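Local coordinates for protein ricin B-related lectin (Polyporus squamosus, PDB 5MUA) that binds galactose through a beta-trefoil lectin domain and joins it to a calcium-binding, papain-like protease domain that takes up the inhibitor E-64, at residues H6-I11 / L178-T183; E25-S28 / S32-V35; V54-T59 / K109-G114; L149-A154 / G257-V262; A158-C163 / Y250-E255. All blocks are in the same frame, centred on the assembly; numbering follows the deposited sequence. Where two conformers were deposited one is given.

The contacts run from the lectin lobe to the protease-like lobe and illustrate how two folds are fused. Contacts 2 and 3 lie on the lectin surface, with centres 24 Å apart, at different distances from the sugar: the side chain of Ser32 is about 5 Å from the bound galactose and that of Lys111 about 12 Å. Contacts 1 and 4 form the junction, 9 Å between centres, where 149-154 joins strands 7-13 and 178-180. The centre of contact 5 is about 8 Å from that of contact 4, and both use helix 153-162. Its Leu160 side chain is about 10 Å from a bound E-64; the centres of contacts 2 and 5 are about 38 Å apart.

Contact 1 (H6-I11 / L178-T183); sequences HGIYYI and LYLVLT
Leu178 overlaps the imidazole of His6 with a single methyl, its CD2 approaching obliquely to 3.6 Å from His6 NE2. The methyl lies nearest the NE2 corner; CD2 and CE1 of the histidine are each farther off. His6 lies near the surface, and its CG is anti to the backbone N (chi1 -169°), which swings the ring in front of Leu178. The other methyl, Leu178 CD1, stands 4.4 Å from Gly7 CA. Deeper in, Ile8 and Leu180 cross at about a right angle and touch at two points: the branch methyl Ile8 CG2 meets Leu180 CD1 at 4.0 Å, while the end methyl Ile8 CD1 meets Leu180 CB at the same distance. The two strands are not direct neighbours; strand 144-152 pairs with both, through bonds such as those of Ile8 with Leu149. Leu178 packs on Leu50 and Leu180 on Leu234. The backbone N of Leu178 is hydrogen-bonded to Glu204, a calcium-binding residue of the second subunit. The chemistry across the lectin-protease junction is almost wholly apolar, implying cohesion by shape and exclusion of water, while polar bonding around it comes from strand 144-152, its backbone and Ser150 OG, and from the second subunit.

Contact 2 (E25-S28 / S32-V35); sequences EDSS and SPDV
The pyrrolidine ring of Pro33 offers one face to the 25-28 segment, and two groups of that segment settle over it: the methylene of Ser27 above the N-CD bond, and the carbonyl oxygen of Asp26 nearly above the alpha carbon. Ser27 CB lies 3.7 Å from Pro33 CD and equally far from Pro33 N. With chi1 of Ser27 at 58° the hydroxyl is turned away from the ring, leaving CB as the touching atom. Asp26 O comes within 3.4 Å of Pro33 CA in a CA-H...O contact with an angle of 136° at the hydrogen, and it also approaches CB of the ring. The same oxygen accepts a 2.7 Å hydrogen bond from a water molecule, which in turn accepts one from Asp34 N at 3.0 Å; a further bond from this water to Asp34 OD2 is weak. Asp34 also forms a salt bridge with Lys31 in the intervening loop. Pro33 packs on Leu23, and Ser32 on Ile85 and Tyr87, two residues of the galactose pocket, so the loop between strands 19-23 and 35-39 borders the sugar site. Since direct contact is limited to carbon packing and a CH...O approach, the chemistry implies that one bridging water does much of the polar work in joining the two limbs of the loop.

Contact 3 (V54-T59 / K109-G114); sequences VGEADT and KSKETG
Lys111 NZ is shared by two carboxylates, those of Glu56 and Asp93. Glu56 OE2 receives NZ at 2.9 Å on its syn lone pair, the side of the other oxygen; the bond to Glu56 OE1, of similar length, is weak. Asp93 OD1 supplies the second salt bridge, so the ammonium group links two acidic side chains and probably offsets their mutual repulsion. An extended chain carries it there: Lys111 CG is anti to the backbone N (chi1 -179°) and every later torsion is also near 180°, which lets the lysine span the gap and meet Glu56 at about a right angle. Only the last carbons accompany the charge, with Lys111 CE 3.1 Å from Glu56 OE2. Each partner is anchored in its own loop. Glu56 opens a type II beta turn closed by the bond from Thr59 N to Glu56 O, at 3.0 Å, and Thr59 OG1 donates to Ala57 O from above the carbonyl plane. On the other side, Gly114 N bonds to Ser110 O and closes the bend after strand 107-110. The arrangement belongs to the beta-trefoil lectin fold: a surface salt bridge ties together loops from two successive ricin-type sequence ranges.

Contact 4 (L149-A154 / G257-V262); sequences LSQTGA and GNFSTV
Phe259, within the type I beta turn from Asn258 to Thr261 that links strands 246-255 and 261-266, stacks on the side-chain amide of Gln151, near the end of strand 144-152, which pairs with strands 7-13 and 178-180. Amide and ring planes are 13° apart, and Gln151 NE2 lies over one face, offset toward the rim, 3.4 Å from Phe259 CD2. The glutamine also brings its aliphatic part to that ring: CG makes a CH-pi contact, 4.2 Å from the centroid. A bend at chi2 (-76°) folds the chain over so that both parts can lie on the phenyl group. The amide is held flat by a bond to its own strand, Gln151 NE2 to Ser150 O at 2.9 Å, nearly straight at 163° and close to the amide plane. Ser150 O overlies the ring too, whereas Leu149 CA approaches the ring edge near CZ. The turn is stiffened by Thr261 N bonding to Asn258 O and by an Asx turn in which Asn258 OD1 accepts from Ser260 N. Val181 packs against both Gln151 and Phe259. The amide oxygen is served separately: a water donates to Gln151 OE1 at 2.7 Å and to Phe259 O at 2.8 Å.

Contact 5 (A158-C163 / Y250-E255); sequences ATLLAC and YNWFVE
Leu160 and Trp252 supply a CH-pi contact, the leucine methyl CD1 lying over one face of the indole at 4.2 Å from the centroid of the six-membered ring and 15° off its normal. The methyl is displaced toward the rim, above the CZ2-CH2 side. Trp252 reaches this place because CG lies between the backbone N and the carbonyl carbon (chi1 62°), which raises the indole off the strand toward the helix; the two side chains meet at about a right angle. Plain apolar packing completes the interface. The second methyl, Leu160 CD2, rests 3.9 Å from Trp252 CZ2, and from the preceding helix residue Thr159 CG2 meets Val254 CG1 at the same separation. The threonine places that methyl anti to its own backbone N, while its hydroxyl makes a weak bond back to Asn155 O in the helix. Trp252 NE1 makes a weak hydrogen bond to Leu238 O. Phe286, at the chain end, meets the indole ring and also touches Leu160. Helix 153-162 thus packs against strand 246-255, and that strand's neighbours in the sheet take part: Met239 of strand 233-243 touches both Leu160 and Trp252, and Val262 of strand 261-266 touches Thr159.

Contact 1 (H6-I11 / L178-T183)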
# COMPACT_ATOMS: atom_id res chain seq x y z
N HIS B 6 -17.41 -23.33 -3.63
CA HIS B 6 -16.78 -22.02 -3.94
C HIS B 6 -15.34 -21.92 -3.45
O HIS B 6 -15.13 -22.06 -2.26
CB HIS B 6 -17.61 -20.91 -3.33
CG HIS B 6 -17.22 -19.54 -3.79
ND1 HIS B 6 -17.54 -18.42 -3.07
CD2 HIS B 6 -16.55 -19.10 -4.89
CE1 HIS B 6 -17.14 -17.34 -3.74
NE2 HIS B 6 -16.51 -17.73 -4.82
N GLY B 7 -14.37 -21.66 -4.34
CA GLY B 7 -12.96 -21.63 -3.94
C GLY B 7 -12.02 -21.63 -5.12
O GLY B 7 -12.46 -21.60 -6.29
N ILE B 8 -10.74 -21.62 -4.86
CA ILE B 8 -9.69 -21.68 -5.91
C ILE B 8 -8.95 -22.96 -5.65
O ILE B 8 -8.64 -23.30 -4.47
CB ILE B 8 -8.72 -20.47 -5.84
CG1 ILE B 8 -9.56 -19.19 -6.09
CG2 ILE B 8 -7.61 -20.63 -6.84
CD1 ILE B 8 -8.86 -17.89 -5.73
N TYR B 9 -8.70 -23.71 -6.73
CA TYR B 9 -8.19 -25.05 -6.64
C TYR B 9 -7.18 -25.39 -7.70
O TYR B 9 -7.20 -24.83 -8.80
CB TYR B 9 -9.33 -26.02 -6.83
CG TYR B 9 -10.42 -25.94 -5.87
CD1 TYR B 9 -11.52 -25.11 -6.08
CD2 TYR B 9 -10.42 -26.77 -4.76
CE1 TYR B 9 -12.54 -25.08 -5.18
CE2 TYR B 9 -11.47 -26.80 -3.86
CZ TYR B 9 -12.57 -25.95 -4.07
OH TYR B 9 -13.60 -25.97 -3.17
N TYR B 10 -6.28 -26.33 -7.39
CA TYR B 10 -5.64 -27.13 -8.44
C TYR B 10 -6.59 -28.27 -8.73
O TYR B 10 -7.28 -28.79 -7.79
CB TYR B 10 -4.33 -27.78 -7.95
CG TYR B 10 -3.18 -26.85 -7.61
CD1 TYR B 10 -2.73 -25.89 -8.50
CD2 TYR B 10 -2.43 -27.08 -6.43
CE1 TYR B 10 -1.63 -25.08 -8.19
CE2 TYR B 10 -1.31 -26.30 -6.11
CZ TYR B 10 -0.93 -25.29 -6.97
OH TYR B 10 0.20 -24.50 -6.70
N ILE B 11 -6.71 -28.62 -9.99
CA ILE B 11 -7.53 -29.78 -10.39
C ILE B 11 -6.52 -30.78 -10.96
O ILE B 11 -5.97 -30.57 -12.04
CB ILE B 11 -8.56 -29.38 -11.46
CG1 ILE B 11 -9.45 -28.20 -11.00
CG2 ILE B 11 -9.43 -30.59 -11.85
CD1 ILE B 11 -10.42 -27.69 -12.06
N LEU B 178 -13.04 -13.64 -0.46
CA LEU B 178 -12.42 -14.88 -0.88
C LEU B 178 -11.00 -14.58 -1.20
O LEU B 178 -10.72 -13.66 -1.98
CB LEU B 178 -13.10 -15.43 -2.14
CG LEU B 178 -12.52 -16.76 -2.64
CD1 LEU B 178 -12.72 -17.89 -1.62
CD2 LEU B 178 -13.08 -17.13 -4.04
N TYR B 179 -10.10 -15.28 -0.53
CA TYR B 179 -8.67 -15.04 -0.70
C TYR B 179 -7.93 -16.21 -1.35
O TYR B 179 -8.07 -17.35 -0.90
CB TYR B 179 -8.04 -14.79 0.66
CG TYR B 179 -8.43 -13.49 1.26
CD1 TYR B 179 -7.78 -12.35 0.93
CD2 TYR B 179 -9.60 -13.40 2.08
CE1 TYR B 179 -8.16 -11.11 1.46
CE2 TYR B 179 -9.94 -12.18 2.67
CZ TYR B 179 -9.22 -11.04 2.33
OH TYR B 179 -9.57 -9.83 2.86
N LEU B 180 -7.04 -15.91 -2.29
CA LEU B 180 -5.99 -16.84 -2.73
C LEU B 180 -4.84 -16.80 -1.74
O LEU B 180 -4.37 -15.72 -1.33
CB LEU B 180 -5.46 -16.55 -4.12
CG LEU B 180 -4.27 -17.40 -4.62
CD1 LEU B 180 -4.78 -18.85 -4.71
CD2 LEU B 180 -3.86 -16.89 -6.01
N VAL B 181 -4.41 -17.97 -1.33
CA VAL B 181 -3.26 -18.10 -0.43
C VAL B 181 -2.07 -18.32 -1.36
O VAL B 181 -1.99 -19.30 -2.11
CB VAL B 181 -3.42 -19.30 0.54
CG1 VAL B 181 -2.15 -19.58 1.33
CG2 VAL B 181 -4.59 -19.10 1.49
N LEU B 182 -1.09 -17.41 -1.29
CA LEU B 182 0.09 -17.48 -2.12
C LEU B 182 1.12 -18.43 -1.57
O LEU B 182 1.17 -18.65 -0.36
CB LEU B 182 0.76 -16.09 -2.19
CG LEU B 182 -0.19 -15.08 -2.83
CD1 LEU B 182 0.45 -13.72 -2.64
CD2 LEU B 182 -0.47 -15.35 -4.31
N THR B 183 2.00 -18.89 -2.45
CA THR B 183 3.17 -19.65 -2.03
C THR B 183 4.29 -18.71 -1.63
O THR B 183 4.31 -17.51 -1.97
CB THR B 183 3.73 -20.52 -3.17
OG1 THR B 183 4.17 -19.70 -4.25
CG2 THR B 183 2.65 -21.55 -3.71

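Contact 2 (E25-S28 / S32-V35)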
# COMPACT_ATOMS: atom_id res chain seq x y z
N GLU B 25 -1.47 -20.96 -23.12
CA GLU B 25 -1.35 -19.52 -23.47
C GLU B 25 -1.45 -19.19 -24.97
O GLU B 25 -1.47 -18.01 -25.37
CB GLU B 25 -0.04 -18.95 -22.90
CG GLU B 25 0.10 -19.00 -21.41
CD GLU B 25 1.35 -18.27 -21.00
OE1 GLU B 25 2.41 -18.89 -21.15
OE2 GLU B 25 1.26 -17.09 -20.62
N ASP B 26 -1.55 -20.24 -25.82
CA ASP B 26 -1.62 -20.08 -27.25
C ASP B 26 -3.04 -20.21 -27.75
O ASP B 26 -3.82 -21.13 -27.32
CB ASP B 26 -0.77 -21.11 -27.95
CG ASP B 26 0.72 -20.84 -27.81
OD1 ASP B 26 1.11 -19.64 -27.81
OD2 ASP B 26 1.45 -21.82 -27.72
N SER B 27 -3.40 -19.28 -28.58
CA SER B 27 -4.73 -19.31 -29.25
C SER B 27 -4.55 -18.58 -30.54
O SER B 27 -3.47 -18.08 -30.81
CB SER B 27 -5.80 -18.68 -28.35
OG SER B 27 -5.46 -17.36 -28.03
N SER B 28 -5.58 -18.42 -31.34
CA SER B 28 -5.49 -17.61 -32.57
C SER B 28 -6.91 -17.16 -32.89
O SER B 28 -7.85 -17.51 -32.19
CB SER B 28 -4.96 -18.46 -33.74
OG SER B 28 -5.99 -19.35 -34.10
N SER B 32 -9.45 -21.57 -29.98
CA SER B 32 -9.48 -21.19 -28.57
C SER B 32 -8.30 -21.87 -27.84
O SER B 32 -7.83 -22.90 -28.31
CB SER B 32 -10.85 -21.57 -28.00
OG SER B 32 -11.88 -20.67 -28.47
N PRO B 33 -7.81 -21.30 -26.71
CA PRO B 33 -6.80 -21.99 -25.91
C PRO B 33 -7.38 -23.29 -25.30
O PRO B 33 -8.52 -23.33 -24.83
CB PRO B 33 -6.47 -21.01 -24.77
CG PRO B 33 -7.68 -20.14 -24.66
CD PRO B 33 -8.31 -20.08 -26.04
N ASP B 34 -6.60 -24.34 -25.41
CA ASP B 34 -7.00 -25.63 -24.85
C ASP B 34 -6.78 -25.66 -23.36
O ASP B 34 -5.78 -25.15 -22.83
CB ASP B 34 -6.21 -26.76 -25.48
CG ASP B 34 -6.42 -26.85 -27.00
OD1 ASP B 34 -7.57 -26.79 -27.44
OD2 ASP B 34 -5.42 -26.91 -27.72
N VAL B 35 -7.67 -26.35 -22.65
CA VAL B 35 -7.33 -26.82 -21.33
C VAL B 35 -6.35 -27.94 -21.56
O VAL B 35 -6.61 -28.86 -22.39
CB VAL B 35 -8.57 -27.31 -20.51
CG1 VAL B 35 -8.16 -27.97 -19.21
CG2 VAL B 35 -9.49 -26.15 -20.20
O HOH W 1 -4.12 -23.83 -27.00

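Contact 3 (V54-T59 / K109-G114)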
# COMPACT_ATOMS: atom_id res chain seq x y z
N VAL B 54 -23.26 -21.44 -9.37
CA VAL B 54 -24.22 -20.70 -10.18
C VAL B 54 -25.69 -20.87 -9.71
O VAL B 54 -26.58 -20.61 -10.45
CB VAL B 54 -24.16 -21.03 -11.68
CG1 VAL B 54 -22.88 -20.52 -12.32
CG2 VAL B 54 -24.34 -22.50 -11.88
N GLY B 55 -25.92 -21.30 -8.48
CA GLY B 55 -27.29 -21.36 -7.93
C GLY B 55 -28.09 -22.57 -8.41
O GLY B 55 -29.31 -22.50 -8.50
N GLU B 56 -27.42 -23.67 -8.74
CA GLU B 56 -28.08 -24.96 -9.01
C GLU B 56 -27.24 -26.00 -8.33
O GLU B 56 -26.01 -25.89 -8.32
CB GLU B 56 -28.15 -25.27 -10.50
CG GLU B 56 -28.43 -24.04 -11.38
CD GLU B 56 -28.30 -24.35 -12.87
OE1 GLU B 56 -27.78 -23.48 -13.64
OE2 GLU B 56 -28.72 -25.49 -13.24
N ALA B 57 -27.88 -27.00 -7.78
CA ALA B 57 -27.25 -28.01 -6.96
C ALA B 57 -25.93 -28.52 -7.60
O ALA B 57 -25.91 -28.96 -8.74
CB ALA B 57 -28.19 -29.19 -6.74
N ASP B 58 -24.83 -28.43 -6.86
CA ASP B 58 -23.55 -28.94 -7.30
C ASP B 58 -23.05 -28.44 -8.67
O ASP B 58 -22.21 -29.09 -9.30
CB ASP B 58 -23.58 -30.47 -7.24
CG ASP B 58 -24.04 -30.97 -5.91
OD1 ASP B 58 -23.30 -30.76 -4.93
OD2 ASP B 58 -25.12 -31.59 -5.86
N THR B 59 -23.50 -27.26 -9.10
CA THR B 59 -23.16 -26.77 -10.41
C THR B 59 -22.35 -25.49 -10.30
O THR B 59 -22.65 -24.63 -9.47
CB THR B 59 -24.45 -26.53 -11.21
OG1 THR B 59 -25.20 -27.77 -11.20
CG2 THR B 59 -24.14 -26.17 -12.62
N LYS B 109 -18.73 -32.96 -14.70
CA LYS B 109 -19.66 -33.28 -15.76
C LYS B 109 -20.26 -32.03 -16.33
O LYS B 109 -20.70 -31.16 -15.57
CB LYS B 109 -20.78 -34.14 -15.20
CG LYS B 109 -21.80 -34.61 -16.27
CD LYS B 109 -22.81 -35.50 -15.65
CE LYS B 109 -23.71 -34.71 -14.79
NZ LYS B 109 -24.96 -35.43 -14.41
N SER B 110 -20.26 -31.95 -17.66
CA SER B 110 -20.91 -30.80 -18.38
C SER B 110 -22.42 -30.81 -18.15
O SER B 110 -23.09 -31.85 -18.37
CB SER B 110 -20.61 -30.85 -19.84
OG SER B 110 -21.48 -29.95 -20.53
N LYS B 111 -22.97 -29.69 -17.69
CA LYS B 111 -24.43 -29.61 -17.44
C LYS B 111 -25.12 -29.79 -18.77
O LYS B 111 -26.19 -30.39 -18.83
CB LYS B 111 -24.82 -28.23 -16.89
CG LYS B 111 -26.32 -28.13 -16.59
CD LYS B 111 -26.72 -26.73 -16.29
CE LYS B 111 -28.25 -26.52 -16.14
NZ LYS B 111 -28.37 -25.02 -16.08
N GLU B 112 -24.53 -29.29 -19.85
CA GLU B 112 -25.21 -29.37 -21.13
C GLU B 112 -25.33 -30.79 -21.63
O GLU B 112 -26.43 -31.23 -21.99
CB GLU B 112 -24.51 -28.54 -22.16
CG GLU B 112 -24.68 -28.69 -23.67
CD GLU B 112 -25.88 -27.97 -24.17
OE1 GLU B 112 -26.29 -28.28 -25.29
OE2 GLU B 112 -26.36 -27.08 -23.44
N THR B 113 -24.21 -31.53 -21.58
CA THR B 113 -24.13 -32.82 -22.26
C THR B 113 -24.20 -34.04 -21.43
O THR B 113 -24.48 -35.10 -21.95
CB THR B 113 -22.86 -32.89 -23.09
OG1 THR B 113 -21.74 -32.88 -22.21
CG2 THR B 113 -22.77 -31.78 -24.09
N GLY B 114 -23.98 -33.94 -20.11
CA GLY B 114 -23.75 -35.12 -19.31
C GLY B 114 -22.45 -35.82 -19.59
O GLY B 114 -22.25 -36.92 -19.06

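Contact 4 (L149-A154 / G257-V262)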
# COMPACT_ATOMS: atom_id res chain seq x y z
N LEU B 149 -6.94 -23.93 -2.44
CA LEU B 149 -5.85 -22.98 -2.28
C LEU B 149 -6.37 -21.67 -1.73
O LEU B 149 -5.59 -20.69 -1.64
CB LEU B 149 -5.21 -22.76 -3.63
CG LEU B 149 -4.77 -24.06 -4.30
CD1 LEU B 149 -4.23 -23.76 -5.65
CD2 LEU B 149 -3.69 -24.81 -3.51
N SER B 150 -7.66 -21.56 -1.47
CA SER B 150 -8.32 -20.33 -1.00
C SER B 150 -8.85 -20.46 0.42
O SER B 150 -8.99 -21.56 0.95
CB SER B 150 -9.53 -19.97 -1.90
OG SER B 150 -10.38 -21.08 -2.05
N GLN B 151 -9.09 -19.29 1.05
CA GLN B 151 -9.73 -19.15 2.32
C GLN B 151 -10.72 -18.02 2.21
O GLN B 151 -10.47 -17.07 1.51
CB GLN B 151 -8.72 -18.81 3.40
CG GLN B 151 -7.77 -19.91 3.67
CD GLN B 151 -8.43 -21.01 4.50
OE1 GLN B 151 -8.48 -20.93 5.73
NE2 GLN B 151 -8.98 -22.02 3.83
N THR B 152 -11.86 -18.18 2.86
CA THR B 152 -12.79 -17.07 3.01
C THR B 152 -12.28 -16.04 4.00
O THR B 152 -11.35 -16.27 4.78
CB THR B 152 -14.20 -17.50 3.42
OG1 THR B 152 -14.19 -17.96 4.76
CG2 THR B 152 -14.73 -18.63 2.47
N GLY B 153 -12.85 -14.84 3.88
CA GLY B 153 -12.58 -13.80 4.88
C GLY B 153 -12.83 -14.35 6.26
O GLY B 153 -11.97 -14.20 7.14
N ALA B 154 -13.98 -15.00 6.48
CA ALA B 154 -14.32 -15.56 7.81
C ALA B 154 -13.28 -16.59 8.19
O ALA B 154 -12.86 -16.66 9.34
CB ALA B 154 -15.77 -16.16 7.84
N GLY B 257 0.29 -25.22 3.18
CA GLY B 257 0.31 -26.58 3.82
C GLY B 257 -0.52 -26.66 5.06
O GLY B 257 -0.86 -27.74 5.55
N ASN B 258 -0.86 -25.50 5.64
CA ASN B 258 -1.69 -25.50 6.82
C ASN B 258 -2.29 -24.14 7.01
O ASN B 258 -1.62 -23.21 7.54
CB ASN B 258 -0.86 -25.84 8.06
CG ASN B 258 -1.72 -25.93 9.32
OD1 ASN B 258 -2.90 -25.54 9.39
ND2 ASN B 258 -1.12 -26.49 10.33
N PHE B 259 -3.57 -24.03 6.69
CA PHE B 259 -4.18 -22.73 6.58
C PHE B 259 -4.39 -22.12 7.97
O PHE B 259 -4.69 -20.96 8.04
CB PHE B 259 -5.53 -22.83 5.91
CG PHE B 259 -5.49 -23.19 4.46
CD1 PHE B 259 -4.74 -22.46 3.56
CD2 PHE B 259 -6.35 -24.18 3.97
CE1 PHE B 259 -4.76 -22.75 2.20
CE2 PHE B 259 -6.38 -24.46 2.62
CZ PHE B 259 -5.58 -23.74 1.73
N SER B 260 -4.26 -22.91 9.02
CA SER B 260 -4.39 -22.40 10.40
C SER B 260 -3.09 -21.80 10.90
O SER B 260 -3.07 -21.18 11.96
CB SER B 260 -4.83 -23.52 11.34
OG SER B 260 -6.13 -23.89 11.05
N THR B 261 -2.00 -21.93 10.17
CA THR B 261 -0.72 -21.38 10.63
C THR B 261 -0.60 -19.94 10.10
O THR B 261 -0.59 -19.76 8.87
CB THR B 261 0.46 -22.20 10.06
OG1 THR B 261 0.31 -23.57 10.47
CG2 THR B 261 1.85 -21.69 10.52
N VAL B 262 -0.46 -18.96 10.99
CA VAL B 262 -0.09 -17.59 10.61
C VAL B 262 1.44 -17.45 10.56
O VAL B 262 2.12 -17.75 11.53
CB VAL B 262 -0.78 -16.57 11.51
CG1 VAL B 262 -0.36 -15.19 11.05
CG2 VAL B 262 -2.32 -16.74 11.48
O HOH W 2 -6.90 -19.39 7.37

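Contact 5 (A158-C163 / Y250-E255)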
# COMPACT_ATOMS: atom_id res chain seq x y z
N ALA B 158 -10.93 -16.19 11.67
CA ALA B 158 -10.85 -17.20 12.68
C ALA B 158 -9.42 -17.66 12.92
O ALA B 158 -8.96 -17.74 14.06
CB ALA B 158 -11.75 -18.40 12.37
N THR B 159 -8.71 -17.93 11.85
CA THR B 159 -7.33 -18.29 11.96
C THR B 159 -6.52 -17.24 12.74
O THR B 159 -5.77 -17.55 13.69
CB THR B 159 -6.78 -18.54 10.55
OG1 THR B 159 -7.35 -19.80 10.14
CG2 THR B 159 -5.29 -18.68 10.54
N LEU B 160 -6.75 -16.01 12.36
CA LEU B 160 -6.03 -14.88 12.94
C LEU B 160 -6.35 -14.74 14.43
O LEU B 160 -5.43 -14.66 15.26
CB LEU B 160 -6.43 -13.62 12.20
CG LEU B 160 -5.85 -12.33 12.68
CD1 LEU B 160 -4.32 -12.32 12.58
CD2 LEU B 160 -6.47 -11.24 11.84
N LEU B 161 -7.60 -14.83 14.78
CA LEU B 161 -7.98 -14.82 16.20
C LEU B 161 -7.48 -15.97 17.02
O LEU B 161 -7.41 -15.82 18.22
CB LEU B 161 -9.50 -14.61 16.41
CG LEU B 161 -9.99 -13.25 15.91
CD1 LEU B 161 -11.50 -13.17 16.09
CD2 LEU B 161 -9.28 -12.06 16.57
N ALA B 162 -7.15 -17.12 16.43
CA ALA B 162 -6.67 -18.25 17.19
C ALA B 162 -5.13 -18.33 17.28
O ALA B 162 -4.56 -19.16 17.97
CB ALA B 162 -7.22 -19.54 16.59
N CYS B 163 -4.43 -17.44 16.61
CA CYS B 163 -2.97 -17.48 16.66
C CYS B 163 -2.38 -16.88 17.96
O CYS B 163 -3.04 -16.12 18.64
CB CYS B 163 -2.39 -16.84 15.40
SG CYS B 163 -1.80 -15.13 15.42
N TYR B 250 4.82 -5.08 10.11
CA TYR B 250 5.29 -6.26 9.35
C TYR B 250 4.08 -6.87 8.68
O TYR B 250 2.92 -6.37 8.84
CB TYR B 250 6.00 -7.32 10.28
CG TYR B 250 5.29 -7.55 11.59
CD1 TYR B 250 5.39 -6.62 12.64
CD2 TYR B 250 4.47 -8.65 11.79
CE1 TYR B 250 4.69 -6.78 13.83
CE2 TYR B 250 3.76 -8.83 12.99
CZ TYR B 250 3.88 -7.91 14.02
OH TYR B 250 3.18 -8.08 15.18
N ASN B 251 4.35 -7.85 7.86
CA ASN B 251 3.28 -8.48 7.09
C ASN B 251 3.04 -9.93 7.59
O ASN B 251 3.81 -10.48 8.36
CB ASN B 251 3.63 -8.47 5.61
CG ASN B 251 3.77 -7.06 5.05
OD1 ASN B 251 4.87 -6.58 4.77
ND2 ASN B 251 2.65 -6.40 4.89
N TRP B 252 1.96 -10.55 7.09
CA TRP B 252 1.60 -11.86 7.54
C TRP B 252 0.72 -12.56 6.52
O TRP B 252 0.04 -11.92 5.69
CB TRP B 252 0.92 -11.86 8.86
CG TRP B 252 -0.41 -11.11 8.92
CD1 TRP B 252 -0.59 -9.78 9.21
CD2 TRP B 252 -1.73 -11.66 8.76
NE1 TRP B 252 -1.95 -9.47 9.20
CE2 TRP B 252 -2.66 -10.62 8.96
CE3 TRP B 252 -2.21 -12.94 8.43
CZ2 TRP B 252 -4.01 -10.80 8.80
CZ3 TRP B 252 -3.57 -13.11 8.33
CH2 TRP B 252 -4.45 -12.07 8.53
N PHE B 253 0.72 -13.88 6.65
CA PHE B 253 0.12 -14.75 5.68
C PHE B 253 -0.36 -16.02 6.40
O PHE B 253 -0.03 -16.28 7.59
CB PHE B 253 1.19 -15.18 4.65
CG PHE B 253 1.74 -14.05 3.83
CD1 PHE B 253 1.03 -13.56 2.74
CD2 PHE B 253 2.95 -13.49 4.12
CE1 PHE B 253 1.49 -12.45 2.01
CE2 PHE B 253 3.45 -12.42 3.38
CZ PHE B 253 2.72 -11.91 2.32
N VAL B 254 -1.09 -16.83 5.64
CA VAL B 254 -1.33 -18.22 6.08
C VAL B 254 -0.67 -19.10 5.09
O VAL B 254 -0.35 -18.71 3.99
CB VAL B 254 -2.82 -18.58 6.33
CG1 VAL B 254 -3.47 -17.63 7.30
CG2 VAL B 254 -3.65 -18.60 5.08
N GLU B 255 -0.40 -20.32 5.53
CA GLU B 255 0.43 -21.25 4.79
C GLU B 255 -0.47 -22.14 3.96
O GLU B 255 -1.47 -22.63 4.45
CB GLU B 255 1.20 -22.17 5.80
CG GLU B 255 2.34 -21.49 6.56
CD GLU B 255 3.49 -21.18 5.65
OE1 GLU B 255 3.76 -21.94 4.71
OE2 GLU B 255 4.15 -20.20 5.87